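Local coordinates for protein Uly1 (Catenovulum maritimum, PDB 7DRQ) that acts as an ulvan lyase of polysaccharide lyase family 24, probably cleaving the marine algal polysaccharide by beta-elimination, and binds calcium ions, at residues F215-Q220 / Y263-Y268; F246-A251 / P318-D323; K258-Y263 / I275-R280; D291-A296 / L326-G331. One frame throughout, in Å; residues are numbered along the deposited sequence.

Contact 1 of 4, residues F215-Q220 / Y263-Y268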
loop_
_atom_site.group_PDB
_atom_site.type_symbol
_atom_site.label_atom_id
_atom_site.label_comp_id
_atom_site.label_asym_id
_atom_site.label_seq_id
_atom_site.Cartn_x
_atom_site.Cartn_y
_atom_site.Cartn_z
ATOM N N PHE A 215 0.911 -13.904 -0.084
ATOM C CA PHE A 215 2.254 -13.342 0.007
ATOM C C PHE A 215 2.196 -11.973 0.667
ATOM O O PHE A 215 1.147 -11.324 0.711
ATOM C CB PHE A 215 2.914 -13.181 -1.367
ATOM C CG PHE A 215 2.988 -14.443 -2.170
ATOM C CD1 PHE A 215 1.926 -14.844 -2.961
ATOM C CD2 PHE A 215 4.152 -15.211 -2.169
ATOM C CE1 PHE A 215 2.004 -16.010 -3.719
ATOM C CE2 PHE A 215 4.237 -16.360 -2.929
ATOM C CZ PHE A 215 3.166 -16.767 -3.699
ATOM N N LEU A 216 3.352 -11.514 1.141
ATOM C CA LEU A 216 3.467 -10.188 1.724
ATOM C C LEU A 216 4.758 -9.549 1.239
ATOM O O LEU A 216 5.766 -10.239 1.109
ATOM C CB LEU A 216 3.473 -10.250 3.247
ATOM C CG LEU A 216 3.985 -8.962 3.884
ATOM C CD1 LEU A 216 2.867 -7.861 3.926
ATOM C CD2 LEU A 216 4.587 -9.211 5.227
ATOM N N HIS A 217 4.729 -8.252 0.936
ATOM C CA HIS A 217 5.984 -7.533 0.750
ATOM C C HIS A 217 5.994 -6.244 1.558
ATOM O O HIS A 217 4.952 -5.656 1.848
ATOM C CB HIS A 217 6.316 -7.262 -0.739
ATOM C CG HIS A 217 5.510 -6.172 -1.389
ATOM N ND1 HIS A 217 4.137 -6.216 -1.493
ATOM C CD2 HIS A 217 5.901 -5.054 -2.046
ATOM C CE1 HIS A 217 3.711 -5.148 -2.151
ATOM N NE2 HIS A 217 4.764 -4.429 -2.499
HETATM N N MSE A 218 7.203 -5.841 1.953
HETATM C CA MSE A 218 7.432 -4.623 2.715
HETATM C C MSE A 218 8.738 -4.007 2.235
HETATM O O MSE A 218 9.545 -4.660 1.567
HETATM C CB MSE A 218 7.482 -4.888 4.230
HETATM C CG MSE A 218 6.199 -5.507 4.798
HETATM SE SE MSE A 218 6.196 -5.571 6.754
HETATM C CE MSE A 218 5.960 -3.677 7.087
ATOM N N ARG A 219 8.943 -2.750 2.586
ATOM C CA ARG A 219 10.197 -2.070 2.306
ATOM C C ARG A 219 11.046 -2.122 3.561
ATOM O O ARG A 219 10.541 -1.928 4.669
ATOM C CB ARG A 219 9.963 -0.620 1.884
ATOM C CG ARG A 219 9.275 -0.485 0.550
ATOM C CD ARG A 219 9.171 0.965 0.118
ATOM N NE ARG A 219 8.084 1.144 -0.844
ATOM C CZ ARG A 219 7.662 2.322 -1.281
ATOM N NH1 ARG A 219 8.236 3.441 -0.848
ATOM N NH2 ARG A 219 6.672 2.381 -2.159
ATOM N N GLN A 220 12.323 -2.433 3.393
ATOM C CA GLN A 220 13.239 -2.490 4.517
ATOM C C GLN A 220 14.354 -1.479 4.313
ATOM O O GLN A 220 14.899 -1.360 3.212
ATOM C CB GLN A 220 13.841 -3.878 4.693
ATOM C CG GLN A 220 14.541 -4.027 6.048
ATOM C CD GLN A 220 15.000 -5.446 6.326
ATOM O OE1 GLN A 220 15.366 -6.182 5.415
ATOM N NE2 GLN A 220 14.983 -5.835 7.598
ATOM N N TYR A 263 11.195 2.511 -4.630
ATOM C CA TYR A 263 9.887 3.142 -4.452
ATOM C C TYR A 263 8.939 2.483 -5.444
ATOM O O TYR A 263 8.907 2.856 -6.620
ATOM C CB TYR A 263 9.972 4.660 -4.667
ATOM C CG TYR A 263 10.678 5.350 -3.529
ATOM C CD1 TYR A 263 12.063 5.312 -3.424
ATOM C CD2 TYR A 263 9.961 6.016 -2.543
ATOM C CE1 TYR A 263 12.712 5.925 -2.368
ATOM C CE2 TYR A 263 10.604 6.633 -1.485
ATOM C CZ TYR A 263 11.976 6.579 -1.405
ATOM O OH TYR A 263 12.621 7.181 -0.358
ATOM N N GLY A 264 8.175 1.503 -4.981
ATOM C CA GLY A 264 7.291 0.796 -5.882
ATOM C C GLY A 264 6.480 -0.234 -5.134
ATOM O O GLY A 264 6.392 -0.214 -3.904
ATOM N N LYS A 265 5.892 -1.147 -5.895
ATOM C CA LYS A 265 4.987 -2.119 -5.302
ATOM C C LYS A 265 5.029 -3.402 -6.110
ATOM O O LYS A 265 5.065 -3.365 -7.346
ATOM C CB LYS A 265 3.558 -1.579 -5.250
ATOM C CG LYS A 265 2.629 -2.414 -4.372
ATOM C CD LYS A 265 1.369 -1.642 -3.997
ATOM C CE LYS A 265 1.693 -0.275 -3.434
ATOM N NZ LYS A 265 0.433 0.423 -3.043
HETATM N N MSE A 266 5.048 -4.529 -5.398
HETATM C CA MSE A 266 4.869 -5.831 -6.004
HETATM C C MSE A 266 3.382 -6.116 -6.074
HETATM O O MSE A 266 2.618 -5.711 -5.187
HETATM C CB MSE A 266 5.566 -6.934 -5.195
HETATM C CG MSE A 266 7.026 -6.693 -4.988
HETATM SE SE MSE A 266 7.810 -8.218 -4.013
HETATM C CE MSE A 266 6.855 -9.598 -4.744
ATOM N N LYS A 267 2.969 -6.781 -7.146
ATOM C CA LYS A 267 1.584 -7.190 -7.315
ATOM C C LYS A 267 1.552 -8.550 -7.977
ATOM O O LYS A 267 2.501 -8.957 -8.649
ATOM C CB LYS A 267 0.784 -6.217 -8.191
ATOM C CG LYS A 267 0.772 -4.783 -7.716
ATOM C CD LYS A 267 -0.020 -3.919 -8.711
ATOM C CE LYS A 267 0.164 -2.444 -8.412
ATOM N NZ LYS A 267 -0.831 -1.597 -9.169
ATOM N N TYR A 268 0.433 -9.247 -7.804
ATOM C CA TYR A 268 0.142 -10.418 -8.615
ATOM C C TYR A 268 -0.676 -9.939 -9.804
ATOM O O TYR A 268 -1.763 -9.372 -9.625
ATOM C CB TYR A 268 -0.616 -11.468 -7.813
ATOM C CG TYR A 268 -0.766 -12.790 -8.515
ATOM C CD1 TYR A 268 0.256 -13.737 -8.485
ATOM C CD2 TYR A 268 -1.942 -13.113 -9.177
ATOM C CE1 TYR A 268 0.113 -14.966 -9.120
ATOM C CE2 TYR A 268 -2.095 -14.325 -9.805
ATOM C CZ TYR A 268 -1.083 -15.252 -9.770
ATOM O OH TYR A 268 -1.284 -16.458 -10.402
HETATM O O HOH W 1 6.962 -1.208 -1.479
#
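His217 and Met266, a selenomethionine in the crystal, form the tight part of this contact. Met266 CB sits over one face of the imidazole, 3.7 Å from the ring centroid and 10° off the normal, a clear CH-pi contact; its SE reaches the same ring obliquely. Because chi1 of His217 is 75°, CG stands between the backbone N and the carbonyl carbon, which points the ring at strand 261-269. There Lys265 CG meets the ring edge, 3.5 Å from His217 NE2. A hydrogen bond from His217 ND1 to Thr205 O helps fix the rotation of the ring.

Toward the other end the contact loosens and becomes polar. The extended Arg219 brings NH2 to Gly264 O at 3.1 Å in a bent bond (N-H...O 146°), while a water lying in the guanidinium plane accepts from Arg219 NE and donates to Gly264 O. That carbonyl is thus gripped twice. With an alanine in place of Arg219, Gly264 O would probably lose its direct donor and the bridging water one of its two partners. The exposed amine end of Lys265 leads away.

The strand axes run antiparallel but 7.9 Å apart, so two sheets of the beta-propeller meet here through side chains: 214-220 lies between strands 201-208 and 225-234, and 261-269 is paired within its own sheet with 272-280, whose Ile273 and Ile275 also touch Met266.

Contact 2 of 4, residues F246-A251 / P318-D323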
loop_
_atom_site.group_PDB
_atom_site.type_symbol
_atom_site.label_atom_id
_atom_site.label_comp_id
_atom_site.label_asym_id
_atom_site.label_seq_id
_atom_site.Cartn_x
_atom_site.Cartn_y
_atom_site.Cartn_z
ATOM N N PHE A 246 14.078 -8.757 -2.864
ATOM C CA PHE A 246 14.029 -8.509 -4.299
ATOM C C PHE A 246 15.301 -7.813 -4.775
ATOM O O PHE A 246 15.834 -8.141 -5.844
ATOM C CB PHE A 246 12.815 -7.658 -4.684
ATOM C CG PHE A 246 12.907 -7.155 -6.095
ATOM C CD1 PHE A 246 12.631 -8.004 -7.150
ATOM C CD2 PHE A 246 13.376 -5.880 -6.368
ATOM C CE1 PHE A 246 12.774 -7.579 -8.455
ATOM C CE2 PHE A 246 13.525 -5.448 -7.681
ATOM C CZ PHE A 246 13.221 -6.301 -8.720
ATOM N N ASN A 247 15.774 -6.830 -4.014
ATOM C CA ASN A 247 17.019 -6.128 -4.285
ATOM C C ASN A 247 17.836 -6.076 -3.001
ATOM O O ASN A 247 17.319 -6.263 -1.895
ATOM C CB ASN A 247 16.768 -4.709 -4.860
ATOM C CG ASN A 247 16.117 -3.760 -3.857
ATOM O OD1 ASN A 247 15.019 -4.013 -3.363
ATOM N ND2 ASN A 247 16.796 -2.661 -3.562
ATOM N N VAL A 248 19.143 -5.845 -3.152
ATOM C CA VAL A 248 20.038 -5.893 -2.004
ATOM C C VAL A 248 19.945 -4.605 -1.192
ATOM O O VAL A 248 19.491 -3.557 -1.662
ATOM C CB VAL A 248 21.489 -6.143 -2.449
ATOM C CG1 VAL A 248 21.580 -7.382 -3.336
ATOM C CG2 VAL A 248 22.030 -4.903 -3.180
ATOM N N LEU A 249 20.404 -4.688 0.050
ATOM C CA LEU A 249 20.854 -3.502 0.759
ATOM C C LEU A 249 22.356 -3.361 0.561
ATOM O O LEU A 249 23.055 -4.327 0.229
ATOM C CB LEU A 249 20.518 -3.575 2.248
ATOM C CG LEU A 249 19.033 -3.534 2.626
ATOM C CD1 LEU A 249 18.837 -3.925 4.072
ATOM C CD2 LEU A 249 18.432 -2.152 2.353
ATOM N N GLY A 250 22.843 -2.138 0.734
ATOM C CA GLY A 250 24.265 -1.877 0.538
ATOM C C GLY A 250 24.732 -2.126 -0.879
ATOM O O GLY A 250 25.828 -2.661 -1.088
ATOM N N ALA A 251 23.919 -1.753 -1.869
ATOM C CA ALA A 251 24.282 -1.994 -3.260
ATOM C C ALA A 251 25.586 -1.305 -3.649
ATOM O O ALA A 251 26.237 -1.743 -4.599
ATOM C CB ALA A 251 23.161 -1.523 -4.195
ATOM N N PRO A 318 19.326 -11.546 -5.773
ATOM C CA PRO A 318 18.708 -10.222 -5.566
ATOM C C PRO A 318 19.343 -9.132 -6.432
ATOM O O PRO A 318 20.554 -9.157 -6.679
ATOM C CB PRO A 318 18.957 -9.936 -4.080
ATOM C CG PRO A 318 19.339 -11.247 -3.473
ATOM C CD PRO A 318 19.992 -12.037 -4.556
ATOM N N LEU A 319 18.516 -8.201 -6.908
ATOM C CA LEU A 319 18.991 -7.178 -7.829
ATOM C C LEU A 319 19.927 -6.198 -7.134
ATOM O O LEU A 319 19.687 -5.781 -5.998
ATOM C CB LEU A 319 17.795 -6.417 -8.420
ATOM C CG LEU A 319 18.024 -5.528 -9.635
ATOM C CD1 LEU A 319 18.619 -6.312 -10.800
ATOM C CD2 LEU A 319 16.691 -4.828 -10.048
ATOM N N VAL A 320 20.986 -5.806 -7.841
ATOM C CA VAL A 320 21.938 -4.816 -7.353
ATOM C C VAL A 320 21.895 -3.539 -8.180
ATOM O O VAL A 320 21.935 -2.442 -7.621
ATOM C CB VAL A 320 23.372 -5.385 -7.317
ATOM C CG1 VAL A 320 24.345 -4.325 -6.794
ATOM C CG2 VAL A 320 23.427 -6.643 -6.461
ATOM N N LYS A 321 21.827 -3.666 -9.508
ATOM C CA LYS A 321 21.781 -2.545 -10.445
ATOM C C LYS A 321 20.366 -2.446 -11.006
ATOM O O LYS A 321 19.966 -3.275 -11.834
ATOM C CB LYS A 321 22.768 -2.746 -11.597
ATOM C CG LYS A 321 24.246 -2.804 -11.244
ATOM C CD LYS A 321 25.062 -3.051 -12.541
ATOM C CE LYS A 321 25.204 -4.562 -12.879
ATOM N NZ LYS A 321 24.341 -5.119 -14.007
ATOM N N ALA A 322 19.623 -1.419 -10.590
ATOM C CA ALA A 322 18.230 -1.299 -11.021
ATOM C C ALA A 322 18.090 -1.267 -12.544
ATOM O O ALA A 322 17.081 -1.746 -13.079
ATOM C CB ALA A 322 17.594 -0.049 -10.405
ATOM N N ASP A 323 19.083 -0.724 -13.259
ATOM C CA ASP A 323 18.951 -0.561 -14.704
ATOM C C ASP A 323 18.715 -1.875 -15.444
ATOM O O ASP A 323 18.200 -1.841 -16.565
ATOM C CB ASP A 323 20.188 0.141 -15.277
ATOM C CG ASP A 323 20.178 1.644 -15.029
ATOM O OD1 ASP A 323 19.212 2.139 -14.404
ATOM O OD2 ASP A 323 21.141 2.333 -15.446
#
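Leu319 is held to the 246-251 loop through both polar atoms of its backbone. Its N donates to Phe246 O at 2.9 Å in a nearly straight bond (N-H...O 171°), and Leu319 O accepts from Val248 N at 2.9 Å with a slightly more bent angle of 157°. The two bonds straddle Asn247, giving a single beta bridge between Asn247 and Leu319 with their CA atoms 4.2 Å apart; Asn247 CA also makes a close C-H...O approach to Leu319 O. The buried Asn247 amide turns elsewhere, since a chi1 of 67° leads it away from Leu319: OD1 accepts from Val228 N and ND2 donates to Gly226 O. Val320 O is likewise satisfied, by Trp260 NE1.

Around these bonds the side chains are apolar. Val248 CG1 touches both Pro318 CB and Val320 CG2, each at 3.7 Å, and Val320 CG1 leans on Ala251 CB. On the other flank the Leu319 and Phe246 side chains lie side by side, pointing the same way, with CD2 of Leu319 4.0 Å from CZ of Phe246.

Two loops, one following strand 239-245 and the other preceding strand 326-328, are thereby tied across neighbouring propeller sheets. With bonds from backbone atoms and apolar flanks, the join depends on chain geometry and shape rather than on charge.

Contact 3 of 4, residues K258-Y263 / I275-R280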
loop_
_atom_site.group_PDB
_atom_site.type_symbol
_atom_site.label_atom_id
_atom_site.label_comp_id
_atom_site.label_asym_id
_atom_site.label_seq_id
_atom_site.Cartn_x
_atom_site.Cartn_y
_atom_site.Cartn_z
ATOM N N LYS A 258 26.586 3.128 -5.957
ATOM C CA LYS A 258 26.161 3.759 -4.716
ATOM C C LYS A 258 24.973 2.970 -4.189
ATOM O O LYS A 258 24.291 2.278 -4.948
ATOM C CB LYS A 258 25.774 5.231 -4.954
ATOM C CG LYS A 258 25.384 6.046 -3.730
ATOM C CD LYS A 258 24.761 7.346 -4.176
ATOM C CE LYS A 258 24.443 8.298 -3.018
ATOM N NZ LYS A 258 23.656 7.683 -1.934
ATOM N N ASN A 259 24.733 3.080 -2.885
ATOM C CA ASN A 259 23.485 2.577 -2.326
ATOM C C ASN A 259 22.296 3.281 -2.976
ATOM O O ASN A 259 22.405 4.405 -3.460
ATOM C CB ASN A 259 23.445 2.813 -0.816
ATOM C CG ASN A 259 24.440 1.954 -0.052
ATOM O OD1 ASN A 259 25.032 1.011 -0.591
ATOM N ND2 ASN A 259 24.634 2.291 1.216
ATOM N N TRP A 260 21.138 2.612 -2.975
ATOM C CA TRP A 260 19.915 3.239 -3.473
ATOM C C TRP A 260 18.736 2.694 -2.684
ATOM O O TRP A 260 18.877 1.767 -1.887
ATOM C CB TRP A 260 19.727 3.012 -4.981
ATOM C CG TRP A 260 19.768 1.569 -5.452
ATOM C CD1 TRP A 260 20.876 0.767 -5.572
ATOM C CD2 TRP A 260 18.652 0.768 -5.877
ATOM N NE1 TRP A 260 20.515 -0.476 -6.046
ATOM C CE2 TRP A 260 19.157 -0.502 -6.235
ATOM C CE3 TRP A 260 17.280 1.002 -5.986
ATOM C CZ2 TRP A 260 18.334 -1.528 -6.705
ATOM C CZ3 TRP A 260 16.464 -0.028 -6.444
ATOM C CH2 TRP A 260 16.991 -1.273 -6.791
ATOM N N SER A 261 17.568 3.309 -2.888
ATOM C CA SER A 261 16.325 2.900 -2.246
ATOM C C SER A 261 15.244 2.749 -3.310
ATOM O O SER A 261 15.323 3.332 -4.394
ATOM C CB SER A 261 15.886 3.911 -1.179
ATOM O OG SER A 261 14.879 3.346 -0.350
ATOM N N ILE A 262 14.218 1.971 -2.991
ATOM C CA ILE A 262 13.290 1.467 -3.995
ATOM C C ILE A 262 11.880 1.927 -3.645
ATOM O O ILE A 262 11.439 1.791 -2.498
ATOM C CB ILE A 262 13.388 -0.069 -4.111
ATOM C CG1 ILE A 262 12.370 -0.625 -5.114
ATOM C CG2 ILE A 262 13.262 -0.740 -2.725
ATOM C CD1 ILE A 262 12.694 -2.058 -5.532
ATOM N N TYR A 263 11.195 2.511 -4.630
ATOM C CA TYR A 263 9.887 3.142 -4.452
ATOM C C TYR A 263 8.939 2.483 -5.444
ATOM O O TYR A 263 8.907 2.856 -6.620
ATOM C CB TYR A 263 9.972 4.660 -4.667
ATOM C CG TYR A 263 10.678 5.350 -3.529
ATOM C CD1 TYR A 263 12.063 5.312 -3.424
ATOM C CD2 TYR A 263 9.961 6.016 -2.543
ATOM C CE1 TYR A 263 12.712 5.925 -2.368
ATOM C CE2 TYR A 263 10.604 6.633 -1.485
ATOM C CZ TYR A 263 11.976 6.579 -1.405
ATOM O OH TYR A 263 12.621 7.181 -0.358
ATOM N N ILE A 275 6.935 -6.739 -10.086
ATOM C CA ILE A 275 7.205 -5.496 -9.372
ATOM C C ILE A 275 7.417 -4.369 -10.377
ATOM O O ILE A 275 7.982 -4.573 -11.457
ATOM C CB ILE A 275 8.430 -5.648 -8.440
ATOM C CG1 ILE A 275 8.533 -4.468 -7.463
ATOM C CG2 ILE A 275 9.700 -5.830 -9.272
ATOM C CD1 ILE A 275 9.636 -4.640 -6.399
ATOM N N GLY A 276 6.923 -3.189 -10.035
ATOM C CA GLY A 276 7.281 -1.972 -10.746
ATOM C C GLY A 276 7.754 -0.964 -9.725
ATOM O O GLY A 276 7.244 -0.918 -8.607
ATOM N N PHE A 277 8.766 -0.183 -10.097
ATOM C CA PHE A 277 9.309 0.727 -9.098
ATOM C C PHE A 277 10.095 1.844 -9.766
ATOM O O PHE A 277 10.429 1.784 -10.952
ATOM C CB PHE A 277 10.195 -0.021 -8.075
ATOM C CG PHE A 277 11.424 -0.656 -8.661
ATOM C CD1 PHE A 277 11.380 -1.955 -9.152
ATOM C CD2 PHE A 277 12.643 0.026 -8.678
ATOM C CE1 PHE A 277 12.516 -2.558 -9.680
ATOM C CE2 PHE A 277 13.797 -0.577 -9.204
ATOM C CZ PHE A 277 13.729 -1.870 -9.697
ATOM N N GLN A 278 10.357 2.884 -8.977
ATOM C CA GLN A 278 11.335 3.910 -9.296
ATOM C C GLN A 278 12.427 3.891 -8.233
ATOM O O GLN A 278 12.272 3.302 -7.164
ATOM C CB GLN A 278 10.665 5.298 -9.402
ATOM C CG GLN A 278 9.485 5.256 -10.378
ATOM C CD GLN A 278 8.918 6.625 -10.722
ATOM O OE1 GLN A 278 8.122 7.193 -9.968
ATOM N NE2 GLN A 278 9.321 7.158 -11.870
ATOM N N ARG A 279 13.544 4.536 -8.535
ATOM C CA ARG A 279 14.743 4.434 -7.717
ATOM C C ARG A 279 15.059 5.800 -7.116
ATOM O O ARG A 279 14.865 6.826 -7.767
ATOM C CB ARG A 279 15.924 3.925 -8.563
ATOM C CG ARG A 279 17.301 4.217 -7.959
ATOM C CD ARG A 279 18.442 3.706 -8.855
ATOM N NE ARG A 279 18.491 4.418 -10.129
ATOM C CZ ARG A 279 19.128 3.968 -11.213
ATOM N NH1 ARG A 279 19.784 2.820 -11.153
ATOM N NH2 ARG A 279 19.148 4.692 -12.332
ATOM N N ARG A 280 15.515 5.831 -5.864
ATOM C CA ARG A 280 16.078 7.051 -5.308
ATOM C C ARG A 280 17.557 6.801 -5.079
ATOM O O ARG A 280 17.924 5.946 -4.267
ATOM C CB ARG A 280 15.407 7.495 -4.004
ATOM C CG ARG A 280 15.957 8.852 -3.520
ATOM C CD ARG A 280 15.266 9.366 -2.247
ATOM N NE ARG A 280 13.831 9.581 -2.428
ATOM C CZ ARG A 280 13.024 10.072 -1.492
ATOM N NH1 ARG A 280 13.512 10.440 -0.315
ATOM N NH2 ARG A 280 11.721 10.210 -1.736
#
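Ser261 and Arg280 pair through two backbone hydrogen bonds, Ser261 N to Arg280 O at 3.0 Å and Arg280 N to Ser261 O at 2.9 Å. Tyr263 and Gln278 form a second hydrogen-bonded pair, and between them Ile262 and Arg279 make a non-hydrogen-bonded one, the alternation characteristic of antiparallel strands.

Apolar packing covers the face bearing Ile262. Its CD1 stands over the Phe277 ring, 3.7 Å from the centroid and 14° off the normal, brought there by a CG1 anti to the backbone N (chi1 177°). Trp260 crosses Phe277 at about a right angle, CZ3 to CE2 3.9 Å, and rests CE3 against Arg279 CG at 3.8 Å.

These strands, 261-269 and 272-280, are a beta hairpin within one sheet of the propeller.

On the face bearing Tyr263 two flat groups meet. The phenol lies nearly parallel to the Arg280 guanidinium, planes 12° apart, with OH over the centre of the group, 3.1 Å from CZ, while CE1 touches Arg280 CB. Lying over the plane, OH makes no hydrogen bond with the guanidinium nitrogens; Arg280 NE bonds Gln290 OE1 instead. A serine in place of Tyr263 would probably uncover that guanidinium face and leave Arg280 more able to swing. A bound calcium ion lies about 6 Å from the Arg280 side chain.

Contact 4 of 4, residues D291-A296 / L326-G331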
loop_
_atom_site.group_PDB
_atom_site.type_symbol
_atom_site.label_atom_id
_atom_site.label_comp_id
_atom_site.label_asym_id
_atom_site.label_seq_id
_atom_site.Cartn_x
_atom_site.Cartn_y
_atom_site.Cartn_z
ATOM N N ASP A 291 14.366 8.675 -9.585
ATOM C CA ASP A 291 14.748 8.675 -10.991
ATOM C C ASP A 291 14.371 7.326 -11.585
ATOM O O ASP A 291 14.186 6.338 -10.871
ATOM C CB ASP A 291 16.264 8.944 -11.182
ATOM C CG ASP A 291 17.131 7.754 -10.768
ATOM O OD1 ASP A 291 17.405 6.897 -11.633
ATOM O OD2 ASP A 291 17.540 7.680 -9.583
ATOM N N GLY A 292 14.258 7.296 -12.907
ATOM C CA GLY A 292 14.056 6.057 -13.620
ATOM C C GLY A 292 12.670 5.466 -13.462
ATOM O O GLY A 292 11.839 5.978 -12.698
HETATM N N MSE A 293 12.411 4.400 -14.196
HETATM C CA MSE A 293 11.183 3.626 -14.061
HETATM C C MSE A 293 11.547 2.182 -14.393
HETATM O O MSE A 293 12.199 1.911 -15.405
HETATM C CB MSE A 293 10.090 4.173 -14.978
HETATM C CG MSE A 293 8.760 3.491 -14.821
HETATM SE SE MSE A 293 7.425 4.438 -15.932
HETATM C CE MSE A 293 7.273 6.102 -14.960
ATOM N N PHE A 294 11.130 1.249 -13.546
ATOM C CA PHE A 294 11.669 -0.105 -13.602
ATOM C C PHE A 294 10.552 -1.127 -13.431
ATOM O O PHE A 294 9.529 -0.858 -12.799
ATOM C CB PHE A 294 12.741 -0.297 -12.522
ATOM C CG PHE A 294 13.820 0.752 -12.546
ATOM C CD1 PHE A 294 14.953 0.587 -13.325
ATOM C CD2 PHE A 294 13.679 1.931 -11.812
ATOM C CE1 PHE A 294 15.947 1.574 -13.362
ATOM C CE2 PHE A 294 14.654 2.910 -11.848
ATOM C CZ PHE A 294 15.799 2.726 -12.618
ATOM N N TYR A 295 10.783 -2.331 -13.968
ATOM C CA TYR A 295 9.772 -3.381 -13.931
ATOM C C TYR A 295 10.453 -4.728 -14.101
ATOM O O TYR A 295 11.382 -4.862 -14.905
ATOM C CB TYR A 295 8.725 -3.171 -15.033
ATOM C CG TYR A 295 7.875 -4.379 -15.398
ATOM C CD1 TYR A 295 6.787 -4.748 -14.615
ATOM C CD2 TYR A 295 8.115 -5.092 -16.567
ATOM C CE1 TYR A 295 5.978 -5.821 -14.967
ATOM C CE2 TYR A 295 7.336 -6.182 -16.920
ATOM C CZ TYR A 295 6.268 -6.541 -16.116
ATOM O OH TYR A 295 5.473 -7.597 -16.480
ATOM N N ALA A 296 9.986 -5.719 -13.351
ATOM C CA ALA A 296 10.455 -7.084 -13.530
ATOM C C ALA A 296 9.331 -8.027 -13.137
ATOM O O ALA A 296 8.425 -7.652 -12.388
ATOM C CB ALA A 296 11.715 -7.369 -12.701
ATOM N N LEU A 326 15.180 -1.635 -16.250
ATOM C CA LEU A 326 14.720 -0.363 -16.809
ATOM C C LEU A 326 13.588 -0.544 -17.821
ATOM O O LEU A 326 13.616 -1.460 -18.644
ATOM C CB LEU A 326 15.895 0.332 -17.496
ATOM C CG LEU A 326 15.611 1.704 -18.105
ATOM C CD1 LEU A 326 15.418 2.743 -16.995
ATOM C CD2 LEU A 326 16.762 2.105 -19.034
ATOM N N VAL A 327 12.593 0.356 -17.776
ATOM C CA VAL A 327 11.622 0.465 -18.870
ATOM C C VAL A 327 11.610 1.871 -19.484
ATOM O O VAL A 327 11.293 2.030 -20.670
ATOM C CB VAL A 327 10.191 0.072 -18.422
ATOM C CG1 VAL A 327 10.137 -1.391 -17.972
ATOM C CG2 VAL A 327 9.670 1.002 -17.324
HETATM N N MSE A 328 11.949 2.896 -18.703
HETATM C CA MSE A 328 11.796 4.297 -19.163
HETATM C C MSE A 328 12.577 5.241 -18.257
HETATM O O MSE A 328 12.747 4.956 -17.077
HETATM C CB MSE A 328 10.300 4.679 -19.206
HETATM C CG MSE A 328 9.915 5.879 -20.116
HETATM SE SE MSE A 328 9.941 7.645 -19.262
HETATM C CE MSE A 328 8.885 7.170 -17.592
ATOM N N ARG A 329 13.084 6.346 -18.798
ATOM C CA ARG A 329 13.785 7.326 -17.970
ATOM C C ARG A 329 12.914 8.561 -17.885
ATOM O O ARG A 329 12.888 9.349 -18.836
ATOM C CB ARG A 329 15.146 7.682 -18.572
ATOM C CG ARG A 329 16.104 6.514 -18.747
ATOM C CD ARG A 329 16.929 6.291 -17.498
ATOM N NE ARG A 329 18.041 5.395 -17.796
ATOM C CZ ARG A 329 18.674 4.663 -16.887
ATOM N NH1 ARG A 329 18.308 4.719 -15.612
ATOM N NH2 ARG A 329 19.665 3.862 -17.266
ATOM N N PRO A 330 12.191 8.799 -16.784
ATOM C CA PRO A 330 11.271 9.964 -16.761
ATOM C C PRO A 330 11.979 11.310 -16.868
ATOM O O PRO A 330 11.345 12.302 -17.263
ATOM C CB PRO A 330 10.545 9.827 -15.414
ATOM C CG PRO A 330 10.718 8.404 -15.008
ATOM C CD PRO A 330 12.012 7.921 -15.618
ATOM N N GLY A 331 13.269 11.380 -16.526
ATOM C CA GLY A 331 14.025 12.609 -16.756
ATOM C C GLY A 331 13.984 13.055 -18.213
ATOM O O GLY A 331 14.057 14.259 -18.502
HETATM O O HOH W 2 17.266 7.095 -14.289
HETATM O O HOH W 3 15.236 9.102 -15.329
#
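Met293 and Met328, both selenomethionines in the crystal, reach each other through different torsions: Met293 has CG anti to the backbone N (chi1 -176°) and bends only at its last torsion, whereas Met328 folds already at chi2, -90°. Their methyls end 3.3 Å apart, CE to CE, closer than usual for carbons and to be read with caution. Met293 CG also packs on Val327 CG2 at 3.6 Å, and Val327 CG1 on Tyr295 CB at 3.7 Å.

Met293 O anchors the backbone. It accepts a straight bond from Val327 N, 2.9 Å and 172°, plus a weak one from Met328 N. Pro330 packs against Gly292, its CD 3.3 Å from Gly292 C. The Phe294 ring crosses Leu326 obliquely, CE1 to CD1 3.9 Å. One water links Asp291 OD1 to Arg329 NH1, and another accepts from Gly292 N and Gly331 N. Arg329 NH2 has its salt bridge with Asp323.

The short, weakly bonded strand 326-328 pairs with strand 290-298, which also pairs with 272-280, the source of Phe277 against Phe294. Toward the next propeller sheet, Met293 touches Leu361 of strand 359-369, and both selenomethionines touch Ser379 of strand 372-383.

Overall arrangement
Contacts 1, 3 and 4 all draw on the sheet that contains strands 261-269, 272-280 and 290-298. Contact 3 is buried and lies within that sheet, held by paired backbones; the other three are partly buried. Contact 4 adds the short strand 326-328 to the same sheet, with apolar packing on one side and bridging waters on another. Contact 1, nearest the centre of the chain, instead packs this sheet on the preceding one through side chains with a polar, watered end, and shares Tyr263 with contact 3. Contact 2, about 21 Å from that centre, joins loops by backbone bonds between apolar flanks; its second segment also touches contacts 3 and 4.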